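Local coordinates for SIR4-interacting protein SIF2 (Saccharomyces cerevisiae, PDB 1R5M) that acts as a WD-repeat subunit of the Set3C corepressor complex, antagonizes telomeric silencing and interacts with the silencing protein SIR4, at residues Asn171-Trp176 against Phe220-Pro225. Residues are numbered along the deposited sequence; the frame is centred on the assembly and turned at random.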
ATOM      1  N   ASN A 171     -12.664  11.371   1.264  1.00 16.30           N
ATOM      2  CA  ASN A 171     -12.954  10.491   2.386  1.00 17.72           C
ATOM      3  C   ASN A 171     -14.318   9.825   2.373  1.00 18.13           C
ATOM      4  O   ASN A 171     -14.790   9.343   3.402  1.00 22.02           O
ATOM      5  CB  ASN A 171     -12.731  11.215   3.709  1.00 18.05           C
ATOM      6  CG  ASN A 171     -11.260  11.372   4.029  1.00 20.07           C
ATOM      7  OD1 ASN A 171     -10.524  10.384   4.135  1.00 20.61           O
ATOM      8  ND2 ASN A 171     -10.820  12.611   4.179  1.00 15.31           N
ATOM      9  N   VAL A 172     -14.964   9.800   1.215  1.00 14.70           N
ATOM     10  CA  VAL A 172     -16.234   9.104   1.125  1.00 13.33           C
ATOM     11  C   VAL A 172     -15.777   7.653   1.146  1.00 11.82           C
ATOM     12  O   VAL A 172     -14.918   7.260   0.357  1.00 12.33           O
ATOM     13  CB  VAL A 172     -16.965   9.404  -0.192  1.00 13.38           C
ATOM     14  CG1 VAL A 172     -18.177   8.494  -0.339  1.00 13.95           C
ATOM     15  CG2 VAL A 172     -17.409  10.859  -0.209  1.00 15.61           C
ATOM     16  N   THR A 173     -16.328   6.871   2.064  1.00 12.26           N
ATOM     17  CA  THR A 173     -15.944   5.475   2.204  1.00 12.44           C
ATOM     18  C   THR A 173     -17.151   4.585   1.972  1.00 12.44           C
ATOM     19  O   THR A 173     -18.221   4.817   2.532  1.00 13.11           O
ATOM     20  CB  THR A 173     -15.363   5.226   3.602  1.00 14.24           C
ATOM     21  OG1 THR A 173     -14.277   6.136   3.824  1.00 16.93           O
ATOM     22  CG2 THR A 173     -14.852   3.802   3.728  1.00 13.83           C
ATOM     23  N   ILE A 174     -16.968   3.561   1.145  1.00 11.65           N
ATOM     24  CA  ILE A 174     -18.057   2.658   0.805  1.00 10.95           C
ATOM     25  C   ILE A 174     -17.756   1.195   1.103  1.00 10.79           C
ATOM     26  O   ILE A 174     -16.654   0.718   0.834  1.00 10.64           O
ATOM     27  CB  ILE A 174     -18.388   2.759  -0.705  1.00 11.22           C
ATOM     28  CG1 ILE A 174     -18.709   4.207  -1.080  1.00 13.08           C
ATOM     29  CG2 ILE A 174     -19.538   1.826  -1.054  1.00 11.74           C
ATOM     30  CD1 ILE A 174     -19.912   4.780  -0.370  1.00 16.46           C
ATOM     31  N   LEU A 175     -18.744   0.500   1.660  1.00 10.70           N
ATOM     32  CA  LEU A 175     -18.646  -0.928   1.943  1.00 10.85           C
ATOM     33  C   LEU A 175     -19.472  -1.576   0.838  1.00 11.00           C
ATOM     34  O   LEU A 175     -20.665  -1.294   0.704  1.00 11.41           O
ATOM     35  CB  LEU A 175     -19.257  -1.267   3.305  1.00 11.74           C
ATOM     36  CG  LEU A 175     -19.547  -2.756   3.523  1.00 11.82           C
ATOM     37  CD1 LEU A 175     -18.248  -3.556   3.522  1.00 13.17           C
ATOM     38  CD2 LEU A 175     -20.291  -2.934   4.844  1.00 14.06           C
ATOM     39  N   TRP A 176     -18.835  -2.423   0.039  1.00  9.49           N
ATOM     40  CA  TRP A 176     -19.514  -3.085  -1.069  1.00 10.31           C
ATOM     41  C   TRP A 176     -19.620  -4.587  -0.920  1.00 11.53           C
ATOM     42  O   TRP A 176     -18.768  -5.224  -0.307  1.00 11.19           O
ATOM     43  CB  TRP A 176     -18.758  -2.903  -2.391  1.00 10.26           C
ATOM     44  CG  TRP A 176     -18.441  -1.523  -2.841  1.00  9.63           C
ATOM     45  CD1 TRP A 176     -17.384  -0.747  -2.451  1.00 11.09           C
ATOM     46  CD2 TRP A 176     -19.134  -0.783  -3.845  1.00  9.99           C
ATOM     47  NE1 TRP A 176     -17.374   0.428  -3.161  1.00 10.37           N
ATOM     48  CE2 TRP A 176     -18.440   0.433  -4.025  1.00 11.10           C
ATOM     49  CE3 TRP A 176     -20.278  -1.034  -4.618  1.00 10.70           C
ATOM     50  CZ2 TRP A 176     -18.852   1.402  -4.946  1.00 10.95           C
ATOM     51  CZ3 TRP A 176     -20.688  -0.071  -5.534  1.00 11.27           C
ATOM     52  CH2 TRP A 176     -19.974   1.132  -5.689  1.00 11.91           C
ATOM     53  N   PHE A 220     -14.237  -3.642  10.220  1.00 12.43           N
ATOM     54  CA  PHE A 220     -13.232  -2.822   9.561  1.00 12.21           C
ATOM     55  C   PHE A 220     -13.051  -1.472  10.240  1.00 12.78           C
ATOM     56  O   PHE A 220     -13.863  -1.067  11.074  1.00 13.15           O
ATOM     57  CB  PHE A 220     -13.612  -2.636   8.088  1.00 13.28           C
ATOM     58  CG  PHE A 220     -14.984  -2.041   7.877  1.00 11.98           C
ATOM     59  CD1 PHE A 220     -15.153  -0.666   7.764  1.00 13.48           C
ATOM     60  CD2 PHE A 220     -16.104  -2.862   7.786  1.00 14.21           C
ATOM     61  CE1 PHE A 220     -16.417  -0.114   7.558  1.00 14.32           C
ATOM     62  CE2 PHE A 220     -17.373  -2.321   7.582  1.00 14.87           C
ATOM     63  CZ  PHE A 220     -17.530  -0.944   7.468  1.00 14.70           C
ATOM     64  N   VAL A 221     -11.973  -0.780   9.884  1.00 11.60           N
ATOM     65  CA  VAL A 221     -11.679   0.527  10.456  1.00 11.92           C
ATOM     66  C   VAL A 221     -11.427   1.569   9.372  1.00 12.02           C
ATOM     67  O   VAL A 221     -10.866   1.264   8.315  1.00 11.87           O
ATOM     68  CB  VAL A 221     -10.444   0.474  11.390  1.00 10.68           C
ATOM     69  CG1 VAL A 221     -10.738  -0.395  12.609  1.00 13.07           C
ATOM     70  CG2 VAL A 221      -9.239  -0.067  10.629  1.00 11.44           C
ATOM     71  N   ILE A 222     -11.864   2.797   9.632  1.00 13.07           N
ATOM     72  CA  ILE A 222     -11.675   3.891   8.691  1.00 14.16           C
ATOM     73  C   ILE A 222     -11.370   5.176   9.459  1.00 14.57           C
ATOM     74  O   ILE A 222     -11.775   5.336  10.610  1.00 15.94           O
ATOM     75  CB  ILE A 222     -12.927   4.116   7.802  1.00 16.92           C
ATOM     76  CG1 ILE A 222     -14.077   4.674   8.635  1.00 17.37           C
ATOM     77  CG2 ILE A 222     -13.350   2.802   7.152  1.00 16.14           C
ATOM     78  CD1 ILE A 222     -15.315   4.998   7.811  1.00 20.00           C
ATOM     79  N   PRO A 223     -10.635   6.105   8.834  1.00 14.35           N
ATOM     80  CA  PRO A 223     -10.290   7.369   9.487  1.00 15.15           C
ATOM     81  C   PRO A 223     -11.520   8.195   9.840  1.00 16.02           C
ATOM     82  O   PRO A 223     -12.452   8.310   9.043  1.00 16.09           O
ATOM     83  CB  PRO A 223      -9.421   8.070   8.445  1.00 15.37           C
ATOM     84  CG  PRO A 223      -8.804   6.938   7.690  1.00 16.21           C
ATOM     85  CD  PRO A 223      -9.974   5.996   7.524  1.00 14.29           C
ATOM     86  N   GLY A 224     -11.510   8.762  11.041  1.00 16.63           N
ATOM     87  CA  GLY A 224     -12.607   9.597  11.490  1.00 18.42           C
ATOM     88  C   GLY A 224     -12.081  10.998  11.743  1.00 19.24           C
ATOM     89  O   GLY A 224     -10.910  11.275  11.487  1.00 19.52           O
ATOM     90  N   PRO A 225     -12.920  11.912  12.246  1.00 19.53           N
ATOM     91  CA  PRO A 225     -12.467  13.280  12.509  1.00 20.55           C
ATOM     92  C   PRO A 225     -11.368  13.389  13.568  1.00 20.05           C
ATOM     93  O   PRO A 225     -11.249  12.541  14.453  1.00 19.97           O
ATOM     94  CB  PRO A 225     -13.747  13.986  12.953  1.00 21.66           C
ATOM     95  CG  PRO A 225     -14.819  13.234  12.231  1.00 22.77           C
ATOM     96  CD  PRO A 225     -14.377  11.801  12.417  1.00 21.36           C
TER
HETATM   97  O   HOH W   1     -13.101   8.420   6.256  1.00 20.49           O
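Leu175 lays its CD2 methyl obliquely against the Phe220 ring, meeting CE2 at 4.0 Å, and so joins two successive blades of the WD40 beta-propeller. The segment 171-176 runs into the third strand of one blade, strand 173-177, within repeat WD 3, whereas 220-225 carries the end of the second strand of the next, strand 219-223, within repeat WD 4. No hydrogen bond passes directly between the segments; they meet through methyl groups and a ring, with 184 Å² of surface buried. Two residues along each strand from Leu175 and Phe220, Thr173 and Ile222 reach toward each other tip to tip, their CG2 methyls 3.9 Å apart. The CA atoms of Thr173 and Ile222 lie 7.9 Å apart and those of Leu175 and Phe220 9.5 Å, a spacing of packed sheets rather than of paired strands. The Thr173 rotamer divides its two branches: CG2 stands anti to the backbone N and goes to the interface, while OG1 turns back to its own segment and donates a long hydrogen bond of 3.3 Å to Asn171 O, from well above the carbonyl plane. The Phe220 ring also packs edge-to-face with Trp214 and touches Ile165 of the preceding blade. Thr173 rests on Ile165 too, so strand 163-168 shares in this core. Where the segments leave the apolar layer, a water lies between the two backbones, 2.9 Å from Pro223 O and within weak hydrogen-bonding reach of Asn171 O; more acceptors surround it than it has protons to give. Within strand 219-223, the CG2 methyl of Ile222 sits in plane at the edge of the Phe220 ring.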